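Local coordinates for response regulator receiver (Brucella melitensis biovar Abortus, PDB 4G97), which probably acts as a phosphorylation-switched regulator of the general stress response, with a receiver domain controlling whether a sigma-like domain can bind the anti-sigma factor, at residues 138-143 and 162-167; 132-137 and 245-250; 151-156 and 169-174. All blocks are in the same frame, centred on the assembly; numbering follows the deposited sequence.

Contact 1 of 3, residues 138-143 and 162-167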
ATOM      1  N   VAL A 138       5.673 -15.751   0.773  1.00 40.64           N
ATOM      2  CA  VAL A 138       5.066 -17.076   0.541  1.00 38.99           C
ATOM      3  C   VAL A 138       4.568 -17.073  -0.911  1.00 40.23           C
ATOM      4  O   VAL A 138       3.840 -16.152  -1.300  1.00 41.01           O
ATOM      5  CB  VAL A 138       3.922 -17.380   1.553  1.00 42.87           C
ATOM      6  CG1 VAL A 138       3.364 -18.783   1.343  1.00 42.19           C
ATOM      7  CG2 VAL A 138       4.408 -17.214   2.999  1.00 43.02           C
ATOM      8  N   ALA A 139       4.986 -18.068  -1.715  1.00 34.82           N
ATOM      9  CA  ALA A 139       4.594 -18.155  -3.123  1.00 34.17           C
ATOM     10  C   ALA A 139       3.075 -18.149  -3.234  1.00 37.40           C
ATOM     11  O   ALA A 139       2.401 -18.995  -2.635  1.00 39.57           O
ATOM     12  CB  ALA A 139       5.194 -19.402  -3.780  1.00 34.57           C
ATOM     13  N   THR A 140       2.546 -17.191  -3.990  1.00 30.01           N
ATOM     14  CA  THR A 140       1.119 -16.980  -4.165  1.00 29.53           C
ATOM     15  C   THR A 140       0.730 -16.991  -5.627  1.00 34.31           C
ATOM     16  O   THR A 140       1.482 -16.522  -6.491  1.00 34.34           O
ATOM     17  CB  THR A 140       0.707 -15.648  -3.422  1.00 34.43           C
ATOM     18  OG1 THR A 140       1.085 -15.751  -2.057  1.00 34.96           O
ATOM     19  CG2 THR A 140      -0.768 -15.358  -3.463  1.00 29.84           C
ATOM     20  N   ARG A 141      -0.472 -17.519  -5.895  1.00 31.46           N
ATOM     21  CA  ARG A 141      -1.068 -17.552  -7.229  1.00 31.66           C
ATOM     22  C   ARG A 141      -1.867 -16.253  -7.375  1.00 35.18           C
ATOM     23  O   ARG A 141      -2.753 -15.972  -6.571  1.00 32.39           O
ATOM     24  CB  ARG A 141      -1.987 -18.780  -7.401  1.00 29.30           C
ATOM     25  CG  ARG A 141      -1.220 -20.090  -7.445  1.00 37.92           C
ATOM     26  CD  ARG A 141      -2.139 -21.295  -7.422  1.00 35.23           C
ATOM     27  NE  ARG A 141      -2.783 -21.506  -8.716  1.00 34.53           N
ATOM     28  CZ  ARG A 141      -4.048 -21.212  -8.982  1.00 41.98           C
ATOM     29  NH1 ARG A 141      -4.826 -20.687  -8.046  1.00 41.07           N
ATOM     30  NH2 ARG A 141      -4.540 -21.427 -10.188  1.00 29.76           N
ATOM     31  N   LEU A 142      -1.524 -15.436  -8.363  1.00 34.70           N
ATOM     32  CA  LEU A 142      -2.248 -14.188  -8.490  1.00 35.08           C
ATOM     33  C   LEU A 142      -2.788 -13.880  -9.859  1.00 35.91           C
ATOM     34  O   LEU A 142      -2.251 -14.316 -10.877  1.00 34.33           O
ATOM     35  CB  LEU A 142      -1.466 -13.011  -7.875  1.00 36.43           C
ATOM     36  CG  LEU A 142      -0.077 -12.740  -8.394  1.00 42.21           C
ATOM     37  CD1 LEU A 142      -0.130 -11.914  -9.674  1.00 42.62           C
ATOM     38  CD2 LEU A 142       0.755 -12.028  -7.325  1.00 46.23           C
ATOM     39  N   MET A 143      -3.864 -13.126  -9.875  1.00 32.03           N
ATOM     40  CA  MET A 143      -4.464 -12.676 -11.108  1.00 31.67           C
ATOM     41  C   MET A 143      -4.137 -11.178 -11.296  1.00 33.22           C
ATOM     42  O   MET A 143      -4.230 -10.391 -10.340  1.00 30.52           O
ATOM     43  CB  MET A 143      -5.962 -12.908 -11.052  1.00 34.89           C
ATOM     44  CG  MET A 143      -6.699 -12.390 -12.259  1.00 41.05           C
ATOM     45  SD  MET A 143      -8.493 -12.634 -12.233  1.00 46.89           S
ATOM     46  CE  MET A 143      -8.846 -12.400 -10.557  1.00 43.19           C
ATOM     47  N   LEU A 162       9.781 -12.719  -7.459  1.00 34.24           N
ATOM     48  CA  LEU A 162       9.510 -12.919  -6.035  1.00 33.65           C
ATOM     49  C   LEU A 162       9.061 -14.362  -5.728  1.00 38.04           C
ATOM     50  O   LEU A 162       8.858 -14.696  -4.568  1.00 38.80           O
ATOM     51  CB  LEU A 162       8.422 -11.941  -5.569  1.00 33.83           C
ATOM     52  CG  LEU A 162       8.770 -10.457  -5.512  1.00 37.91           C
ATOM     53  CD1 LEU A 162       7.512  -9.612  -5.422  1.00 36.91           C
ATOM     54  CD2 LEU A 162       9.694 -10.153  -4.347  1.00 40.89           C
ATOM     55  N   GLY A 163       8.858 -15.169  -6.764  1.00 34.57           N
ATOM     56  CA  GLY A 163       8.444 -16.564  -6.647  1.00 33.91           C
ATOM     57  C   GLY A 163       6.952 -16.797  -6.751  1.00 36.72           C
ATOM     58  O   GLY A 163       6.485 -17.893  -6.460  1.00 36.49           O
ATOM     59  N   HIS A 164       6.188 -15.782  -7.175  1.00 31.98           N
ATOM     60  CA  HIS A 164       4.749 -15.913  -7.299  1.00 31.33           C
ATOM     61  C   HIS A 164       4.362 -16.454  -8.650  1.00 34.88           C
ATOM     62  O   HIS A 164       5.184 -16.508  -9.564  1.00 35.10           O
ATOM     63  CB  HIS A 164       4.016 -14.579  -6.986  1.00 31.35           C
ATOM     64  CG  HIS A 164       4.336 -14.016  -5.637  1.00 33.30           C
ATOM     65  ND1 HIS A 164       4.065 -14.719  -4.476  1.00 34.29           N
ATOM     66  CD2 HIS A 164       4.927 -12.846  -5.316  1.00 33.91           C
ATOM     67  CE1 HIS A 164       4.527 -13.970  -3.490  1.00 33.75           C
ATOM     68  NE2 HIS A 164       5.046 -12.822  -3.951  1.00 33.92           N
ATOM     69  N   GLU A 165       3.113 -16.870  -8.777  1.00 30.90           N
ATOM     70  CA  GLU A 165       2.633 -17.415 -10.031  1.00 31.70           C
ATOM     71  C   GLU A 165       1.494 -16.563 -10.584  1.00 36.82           C
ATOM     72  O   GLU A 165       0.507 -16.333  -9.894  1.00 35.78           O
ATOM     73  CB  GLU A 165       2.172 -18.875  -9.834  1.00 32.31           C
ATOM     74  CG  GLU A 165       1.705 -19.543 -11.120  1.00 41.46           C
ATOM     75  CD  GLU A 165       0.897 -20.814 -10.935  1.00 62.19           C
ATOM     76  OE1 GLU A 165       0.895 -21.367  -9.813  1.00 45.65           O
ATOM     77  OE2 GLU A 165       0.251 -21.250 -11.914  1.00 62.89           O
ATOM     78  N   VAL A 166       1.622 -16.125 -11.840  1.00 34.46           N
ATOM     79  CA  VAL A 166       0.563 -15.379 -12.498  1.00 33.99           C
ATOM     80  C   VAL A 166      -0.347 -16.396 -13.183  1.00 39.31           C
ATOM     81  O   VAL A 166       0.073 -17.048 -14.150  1.00 39.28           O
ATOM     82  CB  VAL A 166       1.083 -14.296 -13.473  1.00 35.63           C
ATOM     83  CG1 VAL A 166      -0.082 -13.620 -14.198  1.00 35.36           C
ATOM     84  CG2 VAL A 166       1.921 -13.268 -12.733  1.00 35.15           C
ATOM     85  N   VAL A 167      -1.594 -16.505 -12.701  1.00 34.88           N
ATOM     86  CA  VAL A 167      -2.565 -17.459 -13.237  1.00 35.49           C
ATOM     87  C   VAL A 167      -3.129 -17.017 -14.575  1.00 41.50           C
ATOM     88  O   VAL A 167      -3.684 -17.829 -15.304  1.00 41.53           O
ATOM     89  CB  VAL A 167      -3.668 -17.877 -12.220  1.00 38.56           C
ATOM     90  CG1 VAL A 167      -3.045 -18.425 -10.944  1.00 38.33           C
ATOM     91  CG2 VAL A 167      -4.630 -16.727 -11.911  1.00 38.11           C
TER
HETATM   92  O   HOH W   1      -2.201 -22.585 -11.131  1.00 57.08           O
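Arg-141 and Leu-142 pair with Glu-165 and Val-166 as neighbours in the parallel sheet of the receiver domain, where strand 165-170 forms one edge of the sheet within this chain. They lie on the two strands of a beta-alpha-beta crossover, joined through helix 149-161. The pairing runs from Glu-165 N to Thr-140 O at 2.8 Å, through Leu-142 N to Glu-165 O at 2.7 Å, to Val-167 N on Leu-142 O at 2.9 Å.

On one face, Arg-141 and Glu-165 lie alongside each other and point the same way. Their guanidinium and carboxylate planes stand 78° apart, and the direct ion pair, NE to OE1 at 3.8 Å, is long; a water accepts from Arg-141 NE and donates to Glu-165 OE2, bridging the pair at shorter range. Arg-141 also has a stronger partner in Glu-183, which its NH2 meets in a salt bridge. Val-167 CG1 sits over one guanidinium face, 3.4 Å from NH2. On the other face Leu-142 CD1 touches Val-166 CG2 at 3.9 Å.

Before the strands begin, the ring of His-164 takes over from backbone pairing. With CG anti to the carbonyl carbon (chi1 -56°), ND1 is brought to Thr-140 N at 2.9 Å, with the donor nearly in the ring plane. Val-138 O lies at the same ring edge, near CE1, and accepts a hydrogen bond from Thr-140 OG1. NE2 is hydrogen-bonded to Gln-137 OE1. Because ND1 accepts from a backbone amide while NE2 faces an amide oxygen, this buried imidazole is probably neutral and carries its proton on NE2.

Contact 2 of 3, residues 132-137 and 245-250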
ATOM      1  N   GLY A 132      15.270  -8.316   3.595  1.00 60.75           N
ATOM      2  CA  GLY A 132      15.260  -9.767   3.759  1.00 60.25           C
ATOM      3  C   GLY A 132      13.861 -10.321   3.956  1.00 63.16           C
ATOM      4  O   GLY A 132      13.485 -11.309   3.314  1.00 62.63           O
ATOM      5  N   GLU A 133      13.081  -9.688   4.856  1.00 58.51           N
ATOM      6  CA  GLU A 133      11.689 -10.059   5.138  1.00 57.74           C
ATOM      7  C   GLU A 133      10.832  -9.847   3.892  1.00 58.12           C
ATOM      8  O   GLU A 133      10.164 -10.774   3.459  1.00 57.93           O
ATOM      9  CB  GLU A 133      11.127  -9.204   6.279  1.00 59.38           C
ATOM     10  CG  GLU A 133      11.144  -9.866   7.637  1.00 73.09           C
ATOM     11  CD  GLU A 133      10.806  -8.888   8.745  1.00 98.45           C
ATOM     12  OE1 GLU A 133       9.609  -8.547   8.896  1.00 94.30           O
ATOM     13  OE2 GLU A 133      11.747  -8.426   9.432  1.00 89.83           O
ATOM     14  N   ILE A 134      10.879  -8.633   3.304  1.00 52.48           N
ATOM     15  CA  ILE A 134      10.111  -8.230   2.122  1.00 51.01           C
ATOM     16  C   ILE A 134      10.441  -9.054   0.878  1.00 52.58           C
ATOM     17  O   ILE A 134       9.533  -9.329   0.100  1.00 50.70           O
ATOM     18  CB  ILE A 134      10.149  -6.672   1.918  1.00 54.14           C
ATOM     19  CG1 ILE A 134       9.168  -5.947   2.876  1.00 54.72           C
ATOM     20  CG2 ILE A 134       9.862  -6.239   0.473  1.00 54.50           C
ATOM     21  CD1 ILE A 134       9.638  -5.644   4.276  1.00 57.57           C
ATOM     22  N   SER A 135      11.723  -9.468   0.696  1.00 49.95           N
ATOM     23  CA  SER A 135      12.149 -10.278  -0.463  1.00 50.20           C
ATOM     24  C   SER A 135      11.755 -11.757  -0.327  1.00 54.26           C
ATOM     25  O   SER A 135      11.734 -12.487  -1.323  1.00 55.22           O
ATOM     26  CB  SER A 135      13.650 -10.148  -0.697  1.00 51.00           C
ATOM     27  N   ARG A 136      11.424 -12.182   0.900  1.00 49.67           N
ATOM     28  CA  ARG A 136      11.005 -13.548   1.203  1.00 48.84           C
ATOM     29  C   ARG A 136       9.483 -13.549   1.436  1.00 47.71           C
ATOM     30  O   ARG A 136       8.993 -13.142   2.489  1.00 47.28           O
ATOM     31  CB  ARG A 136      11.825 -14.103   2.387  1.00 50.85           C
ATOM     32  CG  ARG A 136      11.420 -15.480   2.881  1.00 65.22           C
ATOM     33  CD  ARG A 136      10.797 -15.333   4.256  1.00 79.00           C
ATOM     34  NE  ARG A 136      10.398 -16.609   4.843  1.00 90.29           N
ATOM     35  CZ  ARG A 136       9.249 -17.231   4.595  1.00103.82           C
ATOM     36  NH1 ARG A 136       8.379 -16.719   3.731  1.00 91.12           N
ATOM     37  NH2 ARG A 136       8.972 -18.379   5.191  1.00 90.41           N
ATOM     38  N   GLN A 137       8.740 -13.916   0.395  1.00 40.63           N
ATOM     39  CA  GLN A 137       7.279 -13.929   0.429  1.00 39.17           C
ATOM     40  C   GLN A 137       6.798 -15.345   0.151  1.00 42.27           C
ATOM     41  O   GLN A 137       7.443 -16.066  -0.605  1.00 38.65           O
ATOM     42  CB  GLN A 137       6.717 -12.952  -0.629  1.00 39.86           C
ATOM     43  CG  GLN A 137       7.110 -11.485  -0.389  1.00 35.11           C
ATOM     44  CD  GLN A 137       6.756 -10.551  -1.522  1.00 44.59           C
ATOM     45  OE1 GLN A 137       5.898 -10.839  -2.352  1.00 36.27           O
ATOM     46  NE2 GLN A 137       7.328  -9.343  -1.514  1.00 34.22           N
ATOM     47  N   MET A 245       7.991  -0.657  -5.205  1.00 28.79           N
ATOM     48  CA  MET A 245       6.702  -0.235  -4.651  1.00 28.36           C
ATOM     49  C   MET A 245       5.743  -1.438  -4.677  1.00 30.57           C
ATOM     50  O   MET A 245       5.073  -1.706  -3.685  1.00 28.17           O
ATOM     51  CB  MET A 245       6.123   0.976  -5.415  1.00 30.24           C
ATOM     52  CG  MET A 245       4.750   1.390  -4.913  1.00 33.63           C
ATOM     53  SD  MET A 245       3.966   2.665  -5.921  1.00 37.65           S
ATOM     54  CE  MET A 245       4.860   4.092  -5.364  1.00 35.75           C
ATOM     55  N   VAL A 246       5.725  -2.170  -5.799  1.00 28.33           N
ATOM     56  CA  VAL A 246       4.920  -3.383  -6.027  1.00 28.84           C
ATOM     57  C   VAL A 246       5.355  -4.487  -5.052  1.00 31.92           C
ATOM     58  O   VAL A 246       4.523  -5.060  -4.349  1.00 31.50           O
ATOM     59  CB  VAL A 246       5.015  -3.843  -7.502  1.00 33.23           C
ATOM     60  CG1 VAL A 246       4.362  -5.206  -7.694  1.00 33.39           C
ATOM     61  CG2 VAL A 246       4.376  -2.810  -8.431  1.00 33.06           C
ATOM     62  N   LYS A 247       6.656  -4.749  -4.995  1.00 27.97           N
ATOM     63  CA  LYS A 247       7.267  -5.724  -4.098  1.00 28.52           C
ATOM     64  C   LYS A 247       6.832  -5.475  -2.633  1.00 32.52           C
ATOM     65  O   LYS A 247       6.398  -6.409  -1.943  1.00 31.39           O
ATOM     66  CB  LYS A 247       8.790  -5.621  -4.249  1.00 30.60           C
ATOM     67  CG  LYS A 247       9.597  -6.491  -3.299  1.00 41.97           C
ATOM     68  CD  LYS A 247      11.057  -6.574  -3.727  1.00 48.57           C
ATOM     69  CE  LYS A 247      11.955  -5.571  -3.050  1.00 54.59           C
ATOM     70  NZ  LYS A 247      13.344  -5.629  -3.587  1.00 63.29           N
ATOM     71  N   ALA A 248       6.935  -4.204  -2.184  1.00 27.49           N
ATOM     72  CA  ALA A 248       6.589  -3.778  -0.833  1.00 26.40           C
ATOM     73  C   ALA A 248       5.133  -3.980  -0.527  1.00 30.14           C
ATOM     74  O   ALA A 248       4.814  -4.451   0.558  1.00 31.13           O
ATOM     75  CB  ALA A 248       6.952  -2.313  -0.632  1.00 26.38           C
ATOM     76  N   LEU A 249       4.245  -3.595  -1.452  1.00 26.36           N
ATOM     77  CA  LEU A 249       2.817  -3.714  -1.219  1.00 25.95           C
ATOM     78  C   LEU A 249       2.318  -5.154  -1.259  1.00 29.91           C
ATOM     79  O   LEU A 249       1.452  -5.495  -0.467  1.00 28.32           O
ATOM     80  CB  LEU A 249       2.005  -2.771  -2.082  1.00 25.36           C
ATOM     81  CG  LEU A 249       2.247  -1.281  -1.773  1.00 28.45           C
ATOM     82  CD1 LEU A 249       1.658  -0.417  -2.857  1.00 26.94           C
ATOM     83  CD2 LEU A 249       1.707  -0.896  -0.391  1.00 27.99           C
ATOM     84  N   ILE A 250       2.922  -6.014  -2.109  1.00 26.12           N
ATOM     85  CA  ILE A 250       2.588  -7.442  -2.108  1.00 26.26           C
ATOM     86  C   ILE A 250       3.001  -8.040  -0.766  1.00 30.92           C
ATOM     87  O   ILE A 250       2.214  -8.766  -0.154  1.00 32.28           O
ATOM     88  CB  ILE A 250       3.181  -8.240  -3.306  1.00 29.09           C
ATOM     89  CG1 ILE A 250       2.536  -7.777  -4.612  1.00 28.68           C
ATOM     90  CG2 ILE A 250       2.941  -9.763  -3.106  1.00 31.05           C
ATOM     91  CD1 ILE A 250       3.274  -8.252  -5.853  1.00 32.98           C
TER
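Ile-134 lays its CG2 methyl against the aliphatic stem of Lys-247, 3.8 Å from CG, the two side chains crossing at about a right angle. Lys-247 CG is anti to its own backbone N (chi1 175°) and the chain bends at chi3, which brings CE within 4.2 Å of the same methyl. Phe-99 of helix 94-104 touches both side chains.

This is a seam between domains: Ile-134 belongs to helix 120-135, the last of the sigma-like part, and Lys-247 to helix 243-265, which ends the receiver. Such packing is consistent with the closed, unphosphorylated form described for PhyR proteins, in which the sigma-like domain rests on the receiver.

Just past the end of helix 120-135, Gln-137 reaches across with its extended side chain. Its NE2 is shared between two backbone carbonyls, one from each side of the seam. The bond to Ile-134 O is the firmer at 2.7 Å, leaving close to the amide plane; the one to Lys-247 O, 3.1 Å with an angle of 131° at the hydrogen, is weak. Gln-137 OE1, which is hydrogen-bonded to His-164 NE2, lies 3.2 Å from Ile-250 CG2.

Contact 3 of 3, residues 151-156 and 169-174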
ATOM      1  N   ILE A 151       2.529  -2.769 -19.144  1.00 35.90           N
ATOM      2  CA  ILE A 151       2.315  -2.664 -17.688  1.00 35.31           C
ATOM      3  C   ILE A 151       2.048  -4.086 -17.140  1.00 37.92           C
ATOM      4  O   ILE A 151       2.689  -4.476 -16.172  1.00 36.32           O
ATOM      5  CB  ILE A 151       1.188  -1.655 -17.306  1.00 37.92           C
ATOM      6  CG1 ILE A 151       1.521  -0.240 -17.845  1.00 39.10           C
ATOM      7  CG2 ILE A 151       0.980  -1.618 -15.762  1.00 36.22           C
ATOM      8  CD1 ILE A 151       0.322   0.789 -17.866  1.00 52.03           C
ATOM      9  N   ALA A 152       1.158  -4.860 -17.808  1.00 35.85           N
ATOM     10  CA  ALA A 152       0.791  -6.247 -17.447  1.00 35.51           C
ATOM     11  C   ALA A 152       2.037  -7.150 -17.347  1.00 39.99           C
ATOM     12  O   ALA A 152       2.182  -7.871 -16.357  1.00 38.84           O
ATOM     13  CB  ALA A 152      -0.196  -6.809 -18.464  1.00 35.78           C
ATOM     14  N   MET A 153       2.974  -7.035 -18.326  1.00 36.79           N
ATOM     15  CA  MET A 153       4.219  -7.815 -18.337  1.00 37.04           C
ATOM     16  C   MET A 153       5.189  -7.375 -17.271  1.00 39.49           C
ATOM     17  O   MET A 153       5.873  -8.225 -16.706  1.00 39.01           O
ATOM     18  CB  MET A 153       4.908  -7.813 -19.719  1.00 40.05           C
ATOM     19  CG  MET A 153       4.120  -8.500 -20.812  1.00 45.24           C
ATOM     20  SD  MET A 153       3.520 -10.159 -20.378  1.00 51.42           S
ATOM     21  CE  MET A 153       1.957 -10.152 -21.236  1.00 48.36           C
ATOM     22  N   ASP A 154       5.267  -6.056 -16.979  1.00 36.10           N
ATOM     23  CA  ASP A 154       6.190  -5.575 -15.947  1.00 36.13           C
ATOM     24  C   ASP A 154       5.791  -6.038 -14.547  1.00 39.75           C
ATOM     25  O   ASP A 154       6.671  -6.374 -13.745  1.00 41.62           O
ATOM     26  CB  ASP A 154       6.405  -4.051 -16.024  1.00 39.26           C
ATOM     27  CG  ASP A 154       7.168  -3.558 -17.266  1.00 52.74           C
ATOM     28  OD1 ASP A 154       7.816  -4.405 -17.961  1.00 52.53           O
ATOM     29  OD2 ASP A 154       7.120  -2.331 -17.547  1.00 57.15           O
ATOM     30  N   ILE A 155       4.475  -6.067 -14.256  1.00 34.57           N
ATOM     31  CA  ILE A 155       3.942  -6.570 -12.983  1.00 33.84           C
ATOM     32  C   ILE A 155       4.270  -8.082 -12.924  1.00 33.92           C
ATOM     33  O   ILE A 155       4.812  -8.545 -11.924  1.00 32.93           O
ATOM     34  CB  ILE A 155       2.401  -6.337 -12.855  1.00 37.37           C
ATOM     35  CG1 ILE A 155       2.033  -4.844 -12.887  1.00 37.55           C
ATOM     36  CG2 ILE A 155       1.862  -6.990 -11.571  1.00 37.10           C
ATOM     37  CD1 ILE A 155       0.634  -4.605 -13.341  1.00 41.64           C
ATOM     38  N   GLU A 156       3.952  -8.824 -14.009  1.00 30.81           N
ATOM     39  CA  GLU A 156       4.201 -10.278 -14.134  1.00 30.55           C
ATOM     40  C   GLU A 156       5.638 -10.647 -13.855  1.00 35.24           C
ATOM     41  O   GLU A 156       5.894 -11.506 -13.011  1.00 35.42           O
ATOM     42  CB  GLU A 156       3.722 -10.830 -15.487  1.00 31.64           C
ATOM     43  CG  GLU A 156       3.994 -12.328 -15.642  1.00 37.76           C
ATOM     44  CD  GLU A 156       3.412 -13.046 -16.843  1.00 45.66           C
ATOM     45  OE1 GLU A 156       2.346 -12.626 -17.344  1.00 49.19           O
ATOM     46  OE2 GLU A 156       3.978 -14.093 -17.229  1.00 43.28           O
ATOM     47  N   ILE A 169      -3.869 -12.936 -17.073  1.00 38.02           N
ATOM     48  CA  ILE A 169      -4.032 -11.498 -17.217  1.00 37.66           C
ATOM     49  C   ILE A 169      -5.395 -11.252 -17.815  1.00 42.26           C
ATOM     50  O   ILE A 169      -5.662 -11.687 -18.936  1.00 43.64           O
ATOM     51  CB  ILE A 169      -2.878 -10.864 -18.061  1.00 40.41           C
ATOM     52  CG1 ILE A 169      -1.504 -11.035 -17.347  1.00 40.83           C
ATOM     53  CG2 ILE A 169      -3.161  -9.384 -18.336  1.00 41.42           C
ATOM     54  CD1 ILE A 169      -0.293 -10.751 -18.168  1.00 45.38           C
ATOM     55  N   ALA A 170      -6.267 -10.576 -17.063  1.00 37.38           N
ATOM     56  CA  ALA A 170      -7.604 -10.213 -17.537  1.00 36.12           C
ATOM     57  C   ALA A 170      -7.568  -8.745 -18.016  1.00 41.09           C
ATOM     58  O   ALA A 170      -6.982  -7.901 -17.343  1.00 38.95           O
ATOM     59  CB  ALA A 170      -8.606 -10.375 -16.422  1.00 35.88           C
ATOM     60  N   ARG A 171      -8.142  -8.463 -19.199  1.00 39.96           N
ATOM     61  CA  ARG A 171      -8.166  -7.123 -19.796  1.00 41.02           C
ATOM     62  C   ARG A 171      -9.508  -6.397 -19.573  1.00 46.17           C
ATOM     63  O   ARG A 171      -9.553  -5.167 -19.621  1.00 45.65           O
ATOM     64  CB  ARG A 171      -7.798  -7.175 -21.300  1.00 43.62           C
ATOM     65  CG  ARG A 171      -6.550  -8.006 -21.647  1.00 58.22           C
ATOM     66  CD  ARG A 171      -5.265  -7.196 -21.667  1.00 75.53           C
ATOM     67  NE  ARG A 171      -4.072  -8.029 -21.869  1.00 83.26           N
ATOM     68  CZ  ARG A 171      -2.827  -7.658 -21.572  1.00 86.36           C
ATOM     69  NH1 ARG A 171      -2.591  -6.466 -21.030  1.00 53.16           N
ATOM     70  NH2 ARG A 171      -1.809  -8.482 -21.800  1.00 74.91           N
ATOM     71  N   THR A 172     -10.594  -7.153 -19.326  1.00 44.32           N
ATOM     72  CA  THR A 172     -11.943  -6.590 -19.101  1.00 45.05           C
ATOM     73  C   THR A 172     -12.543  -7.171 -17.826  1.00 50.50           C
ATOM     74  O   THR A 172     -11.973  -8.109 -17.275  1.00 49.47           O
ATOM     75  CB  THR A 172     -12.886  -6.887 -20.296  1.00 50.16           C
ATOM     76  OG1 THR A 172     -13.432  -8.204 -20.160  1.00 55.71           O
ATOM     77  CG2 THR A 172     -12.213  -6.723 -21.650  1.00 45.09           C
ATOM     78  N   LYS A 173     -13.721  -6.658 -17.394  1.00 49.09           N
ATOM     79  CA  LYS A 173     -14.434  -7.162 -16.217  1.00 49.44           C
ATOM     80  C   LYS A 173     -14.884  -8.618 -16.436  1.00 54.54           C
ATOM     81  O   LYS A 173     -14.726  -9.448 -15.539  1.00 55.01           O
ATOM     82  CB  LYS A 173     -15.623  -6.257 -15.885  1.00 52.22           C
ATOM     83  CG  LYS A 173     -16.459  -6.731 -14.701  1.00 66.49           C
ATOM     84  CD  LYS A 173     -17.718  -5.910 -14.546  1.00 74.29           C
ATOM     85  CE  LYS A 173     -18.583  -6.416 -13.423  1.00 82.43           C
ATOM     86  NZ  LYS A 173     -19.319  -7.655 -13.798  1.00 90.80           N
ATOM     87  N   ASP A 174     -15.418  -8.918 -17.635  1.00 51.10           N
ATOM     88  CA  ASP A 174     -15.899 -10.240 -18.051  1.00 50.97           C
ATOM     89  C   ASP A 174     -14.786 -11.287 -18.059  1.00 53.28           C
ATOM     90  O   ASP A 174     -15.012 -12.400 -17.588  1.00 53.29           O
ATOM     91  CB  ASP A 174     -16.549 -10.151 -19.427  1.00 51.89           C
TER
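Ile-169 points from the end of its strand straight at helix 149-161, and three helix side chains meet it, one at CG2 and two at CD1. Ala-152 CB lies 3.9 Å from its CG2. Met-153 and Glu-156 both cross the isoleucine at about a right angle and converge on the end of its longer branch: Met-153 CE comes to 3.9 Å from Ile-169 CD1, and Glu-156 OE1 to 3.3 Å from the same methyl. Methionine gets there by folding back, with bends at chi2 and chi3, whereas Glu-156 is extended, its CG anti to the backbone N (chi1 179°).

These are the helix and second strand of the beta-alpha-beta unit that opens the receiver domain's CheY-like fold, in contact near the surface at the C-terminal end of the strand. The chain then leaves the sheet and enters helix 173-183, whose N-cap is Thr-172, with OG1 bonded to Glu-175 N.

Arg-171 sits at this turn, two residues beyond Ile-169, and bends at chi2 (-92°) so that its guanidinium comes back over the isoleucine. Ile-169 CG2 lies 3.7 Å from the guanidinium plane, under its centre. Ala-152 CB approaches the same group obliquely, 3.5 Å from NH1, while Met-153 CE stands at its edge, 4.2 Å from NH2. Glu-156 forms no ion pair with this arginine, since its OE1 remains 7.4 Å from Arg-171 NH2. The other carboxylate oxygen, OE2, is close to the acidic end of Glu-160, two like charges close together, which may raise the pKa of one of them.

Contacts 1 and 3 belong to one beta-alpha-beta unit and both use strand 165-170, with centres 14 Å apart; they meet where Val-166 CG2 packs on Glu-156 CG at 3.7 Å. Contact 2 joins helix 243-265 of the receiver to the sigma-like part. Its centre is 12 Å from that of contact 1, and a probable hydrogen bond, His-164 NE2 to Gln-137 OE1 at 2.7 Å, puts the Gln-137 amide in both. Contacts 2 and 3 do not touch. Asp-191, the predicted phosphorylation site, not phosphorylated here, ends strand 187-191, beside strand 141-145 of contact 1. Helix 243-265 ends at His-265, which binds calcium with His-268, both apparently from a tag.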